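Long-range contact in endoglucanase (Clostridium thermocellum, PDB 2E4T), which probably hydrolyses internal beta-1,4-glucosidic bonds of cellulose and xyloglucan, as the glycoside hydrolase family 44 domain of a larger multidomain enzyme: residues A[470-482]-A[503-515]. Sequence-based numbering, arbitrary orientation.
Sequences NYTIGNVWAFDRG and TVPALTACHIVLE
Ala509 sets its methyl over one face of the Phe479 ring, its CB 3.7 Å from the ring centroid and nearest to CZ, a CH-pi contact. A chi1 of 64° tucks the Phe479 ring back over its own backbone and brings its far end closer to the neighbouring strand. The Tyr471 ring likewise takes Leu514 CB over one face, while the carbonyl carbon of Glu515 lies at its edge; its hydroxyl is hydrogen-bonded to Asp443 O and Ser467 OG. Trp477 meets the His511 carbonyl oxygen at its edge, and its CZ3 touches Val513 CG2 at 3.8 Å. The Arg481 guanidinium has Leu507 CD1 over one face and two waters in its plane at the edge. One of these joins Arg481 N and NE to Leu507 O; the other links NH2 to Ala506 O. A third water, 2.7 Å from Asp480 OD2, connects that carboxylate to Thr508 OG1, and OD2 also forms a salt bridge with Arg489.

Between the two faces of the sheet, the backbones pair in antiparallel fashion. Asn475, Trp477 and Phe479 form hydrogen-bonded pairs with Val513, His511 and Ala509, respectively, each pair exchanging two N-H...O bonds, the shortest being His511 N to Trp477 O at 2.7 Å. On the face opposite Trp477 and Phe479, which Leu514 shares, Val476 CG2 packs against Ile512 CG1 at 4.2 Å. At the far end Glu515 O accepts from both Thr472 N (2.8 Å) and Ile473 N (3.2 Å), and Ile473 O receives Glu515 N. Two successive residues thus face one, a classic beta bulge, closing an antiparallel strand pair in the beta-sheet domain that accompanies the TIM-like barrel of this hydrolase.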
loop_
_atom_site.group_PDB
_atom_site.type_symbol
_atom_site.label_atom_id
_atom_site.label_comp_id
_atom_site.label_asym_id
_atom_site.label_seq_id
_atom_site.Cartn_x
_atom_site.Cartn_y
_atom_site.Cartn_z
ATOM N N ASN A 470 5.579 36.012 -1.310
ATOM C CA ASN A 470 6.788 36.268 -2.063
ATOM C C ASN A 470 7.947 35.515 -1.398
ATOM O O ASN A 470 8.484 35.896 -0.371
ATOM C CB ASN A 470 7.071 37.754 -2.021
ATOM C CG ASN A 470 8.142 38.130 -2.986
ATOM O OD1 ASN A 470 9.125 38.778 -2.627
ATOM N ND2 ASN A 470 7.970 37.714 -4.237
ATOM N N TYR A 471 8.285 34.350 -1.941
ATOM C CA TYR A 471 9.307 33.483 -1.283
ATOM C C TYR A 471 10.725 34.070 -1.423
ATOM O O TYR A 471 11.041 34.652 -2.485
ATOM C CB TYR A 471 9.258 32.066 -1.895
ATOM C CG TYR A 471 7.894 31.432 -1.773
ATOM C CD1 TYR A 471 7.387 31.100 -0.522
ATOM C CD2 TYR A 471 7.128 31.213 -2.895
ATOM C CE1 TYR A 471 6.086 30.527 -0.409
ATOM C CE2 TYR A 471 5.838 30.615 -2.759
ATOM C CZ TYR A 471 5.340 30.304 -1.525
ATOM O OH TYR A 471 4.066 29.752 -1.438
ATOM N N THR A 472 11.502 33.918 -0.342
ATOM C CA THR A 472 12.868 34.492 -0.328
ATOM C C THR A 472 13.976 33.478 -0.013
ATOM O O THR A 472 15.161 33.788 -0.081
ATOM C CB THR A 472 12.978 35.625 0.718
ATOM O OG1 THR A 472 12.673 35.120 2.012
ATOM C CG2 THR A 472 12.071 36.763 0.345
ATOM N N ILE A 473 13.623 32.266 0.347
ATOM C CA ILE A 473 14.664 31.260 0.533
ATOM C C ILE A 473 13.989 29.911 0.268
ATOM O O ILE A 473 12.805 29.692 0.594
ATOM C CB ILE A 473 15.282 31.270 1.975
ATOM C CG1 ILE A 473 16.471 30.316 2.070
ATOM C CG2 ILE A 473 14.195 31.017 3.045
ATOM C CD1 ILE A 473 17.343 30.506 3.337
ATOM N N GLY A 474 14.763 29.000 -0.348
ATOM C CA GLY A 474 14.350 27.609 -0.485
ATOM C C GLY A 474 15.424 26.725 0.165
ATOM O O GLY A 474 16.518 26.530 -0.405
ATOM N N ASN A 475 15.130 26.184 1.339
ATOM C CA ASN A 475 16.038 25.205 1.929
ATOM C C ASN A 475 15.873 23.885 1.192
ATOM O O ASN A 475 14.807 23.605 0.642
ATOM C CB ASN A 475 15.815 25.129 3.413
ATOM C CG ASN A 475 16.396 26.336 4.132
ATOM O OD1 ASN A 475 15.621 27.189 4.633
ATOM N ND2 ASN A 475 17.696 26.487 4.115
ATOM N N VAL A 476 16.955 23.092 1.148
ATOM C CA VAL A 476 16.978 21.912 0.317
ATOM C C VAL A 476 17.552 20.745 1.069
ATOM O O VAL A 476 18.603 20.863 1.721
ATOM C CB VAL A 476 17.853 22.142 -0.952
ATOM C CG1 VAL A 476 17.830 20.878 -1.842
ATOM C CG2 VAL A 476 17.354 23.356 -1.764
ATOM N N TRP A 477 16.884 19.575 0.955
ATOM C CA TRP A 477 17.386 18.303 1.444
ATOM C C TRP A 477 17.390 17.311 0.285
ATOM O O TRP A 477 16.487 17.356 -0.558
ATOM C CB TRP A 477 16.498 17.780 2.599
ATOM C CG TRP A 477 16.634 18.582 3.849
ATOM C CD1 TRP A 477 17.382 18.195 4.956
ATOM C CD2 TRP A 477 16.049 19.825 4.190
ATOM N NE1 TRP A 477 17.273 19.112 5.936
ATOM C CE2 TRP A 477 16.484 20.135 5.501
ATOM C CE3 TRP A 477 15.189 20.706 3.539
ATOM C CZ2 TRP A 477 16.090 21.302 6.175
ATOM C CZ3 TRP A 477 14.775 21.858 4.189
ATOM C CH2 TRP A 477 15.247 22.138 5.478
ATOM N N ALA A 478 18.409 16.451 0.201
ATOM C CA ALA A 478 18.484 15.586 -0.984
ATOM C C ALA A 478 19.216 14.294 -0.663
ATOM O O ALA A 478 20.005 14.205 0.279
ATOM C CB ALA A 478 19.194 16.301 -2.144
ATOM N N PHE A 479 18.946 13.293 -1.521
ATOM C CA PHE A 479 19.786 12.098 -1.588
ATOM C C PHE A 479 20.177 11.850 -3.049
ATOM O O PHE A 479 19.610 12.403 -3.999
ATOM C CB PHE A 479 19.129 10.854 -0.945
ATOM C CG PHE A 479 17.867 10.357 -1.629
ATOM C CD1 PHE A 479 17.931 9.523 -2.741
ATOM C CD2 PHE A 479 16.601 10.692 -1.128
ATOM C CE1 PHE A 479 16.786 9.014 -3.313
ATOM C CE2 PHE A 479 15.453 10.169 -1.697
ATOM C CZ PHE A 479 15.533 9.305 -2.787
ATOM N N ASP A 480 21.234 11.024 -3.216
ATOM C CA ASP A 480 21.853 10.873 -4.527
ATOM C C ASP A 480 22.721 9.591 -4.475
ATOM O O ASP A 480 22.671 8.847 -3.487
ATOM C CB ASP A 480 22.633 12.128 -4.934
ATOM C CG ASP A 480 23.646 12.515 -3.880
ATOM O OD1 ASP A 480 24.254 11.608 -3.230
ATOM O OD2 ASP A 480 23.864 13.750 -3.721
ATOM N N ARG A 481 23.516 9.347 -5.506
ATOM C CA ARG A 481 24.363 8.125 -5.518
ATOM C C ARG A 481 25.403 8.147 -4.429
ATOM O O ARG A 481 25.895 7.072 -4.030
ATOM C CB ARG A 481 25.000 7.940 -6.883
ATOM C CG ARG A 481 24.017 7.339 -7.839
ATOM C CD ARG A 481 24.490 7.318 -9.245
ATOM N NE ARG A 481 24.605 8.669 -9.788
ATOM C CZ ARG A 481 24.977 8.945 -11.034
ATOM N NH1 ARG A 481 25.294 7.932 -11.866
ATOM N NH2 ARG A 481 25.076 10.201 -11.433
ATOM N N GLY A 482 25.824 9.310 -3.989
ATOM C CA GLY A 482 26.835 9.358 -2.931
ATOM C C GLY A 482 26.353 8.764 -1.623
ATOM O O GLY A 482 27.149 8.186 -0.845
ATOM N N THR A 503 19.989 24.009 -10.780
ATOM C CA THR A 503 20.538 22.880 -11.501
ATOM C C THR A 503 20.860 21.770 -10.509
ATOM O O THR A 503 21.503 21.995 -9.476
ATOM C CB THR A 503 21.803 23.300 -12.265
ATOM O OG1 THR A 503 21.399 24.272 -13.250
ATOM C CG2 THR A 503 22.471 22.095 -12.921
ATOM N N VAL A 504 20.382 20.565 -10.862
ATOM C CA VAL A 504 20.449 19.415 -10.011
ATOM C C VAL A 504 21.329 18.358 -10.722
ATOM O O VAL A 504 21.146 18.111 -11.921
ATOM C CB VAL A 504 18.955 18.813 -9.840
ATOM C CG1 VAL A 504 18.925 17.567 -8.977
ATOM C CG2 VAL A 504 18.015 19.869 -9.248
ATOM N N PRO A 505 22.274 17.722 -10.006
ATOM C CA PRO A 505 23.048 16.637 -10.641
ATOM C C PRO A 505 22.161 15.485 -11.118
ATOM O O PRO A 505 20.995 15.326 -10.710
ATOM C CB PRO A 505 23.989 16.170 -9.536
ATOM C CG PRO A 505 24.083 17.390 -8.614
ATOM C CD PRO A 505 22.708 17.960 -8.627
ATOM N N ALA A 506 22.734 14.671 -12.007
ATOM C CA ALA A 506 22.113 13.451 -12.453
ATOM C C ALA A 506 21.637 12.639 -11.219
ATOM O O ALA A 506 22.274 12.620 -10.167
ATOM C CB ALA A 506 23.128 12.611 -13.221
ATOM N N LEU A 507 20.511 11.926 -11.423
ATOM C CA LEU A 507 20.011 10.925 -10.475
ATOM C C LEU A 507 20.066 11.453 -9.026
ATOM O O LEU A 507 20.708 10.904 -8.141
ATOM C CB LEU A 507 20.767 9.597 -10.580
ATOM C CG LEU A 507 20.647 8.952 -11.978
ATOM C CD1 LEU A 507 21.463 7.630 -11.996
ATOM C CD2 LEU A 507 19.204 8.730 -12.419
ATOM N N THR A 508 19.286 12.523 -8.808
ATOM C CA THR A 508 19.173 13.138 -7.490
ATOM C C THR A 508 17.697 13.380 -7.175
ATOM O O THR A 508 16.923 13.742 -8.078
ATOM C CB THR A 508 19.938 14.472 -7.492
ATOM O OG1 THR A 508 21.321 14.161 -7.673
ATOM C CG2 THR A 508 19.870 15.257 -6.141
ATOM N N ALA A 509 17.353 13.224 -5.914
ATOM C CA ALA A 509 16.031 13.500 -5.404
ATOM C C ALA A 509 16.130 14.582 -4.354
ATOM O O ALA A 509 16.873 14.432 -3.382
ATOM C CB ALA A 509 15.416 12.240 -4.770
ATOM N N CYS A 510 15.372 15.679 -4.526
ATOM C CA CYS A 510 15.426 16.791 -3.619
ATOM C C CYS A 510 14.043 17.143 -3.062
ATOM O O CYS A 510 13.016 16.912 -3.696
ATOM C CB CYS A 510 15.779 18.117 -4.462
ATOM S SG CYS A 510 17.276 18.060 -5.430
ATOM N N HIS A 511 14.095 17.729 -1.862
ATOM C CA HIS A 511 12.901 18.330 -1.229
ATOM C C HIS A 511 13.303 19.777 -0.929
ATOM O O HIS A 511 14.225 20.029 -0.153
ATOM C CB HIS A 511 12.572 17.566 0.060
ATOM C CG HIS A 511 11.265 17.957 0.680
ATOM N ND1 HIS A 511 10.543 17.059 1.429
ATOM C CD2 HIS A 511 10.567 19.142 0.769
ATOM C CE1 HIS A 511 9.470 17.682 1.927
ATOM N NE2 HIS A 511 9.437 18.942 1.543
ATOM N N ILE A 512 12.582 20.700 -1.593
ATOM C CA ILE A 512 12.828 22.135 -1.446
ATOM C C ILE A 512 11.683 22.685 -0.570
ATOM O O ILE A 512 10.520 22.347 -0.789
ATOM C CB ILE A 512 12.798 22.827 -2.815
ATOM C CG1 ILE A 512 13.830 22.204 -3.759
ATOM C CG2 ILE A 512 12.990 24.341 -2.661
ATOM C CD1 ILE A 512 13.695 22.687 -5.212
ATOM N N VAL A 513 12.032 23.540 0.412
ATOM C CA VAL A 513 11.033 24.146 1.283
ATOM C C VAL A 513 11.209 25.658 1.163
ATOM O O VAL A 513 12.197 26.229 1.635
ATOM C CB VAL A 513 11.195 23.707 2.736
ATOM C CG1 VAL A 513 10.047 24.302 3.586
ATOM C CG2 VAL A 513 11.236 22.161 2.861
ATOM N N LEU A 514 10.257 26.286 0.450
ATOM C CA LEU A 514 10.273 27.721 0.211
ATOM C C LEU A 514 9.500 28.445 1.263
ATOM O O LEU A 514 8.404 28.054 1.648
ATOM C CB LEU A 514 9.689 28.017 -1.144
ATOM C CG LEU A 514 10.519 27.572 -2.335
ATOM C CD1 LEU A 514 9.681 27.364 -3.530
ATOM C CD2 LEU A 514 11.615 28.652 -2.623
ATOM N N GLU A 515 10.072 29.571 1.711
ATOM C CA GLU A 515 9.391 30.447 2.662
ATOM C C GLU A 515 9.715 31.912 2.318
ATOM O O GLU A 515 10.661 32.179 1.625
ATOM C CB GLU A 515 9.760 30.124 4.092
ATOM C CG GLU A 515 11.160 30.250 4.437
ATOM C CD GLU A 515 11.526 29.632 5.783
ATOM O OE1 GLU A 515 11.334 28.402 6.005
ATOM O OE2 GLU A 515 12.076 30.403 6.613
HETATM O O HOH W 1 23.400 15.316 -5.909
HETATM O O HOH W 2 23.505 10.700 -8.004
HETATM O O HOH W 3 24.929 12.595 -9.887
#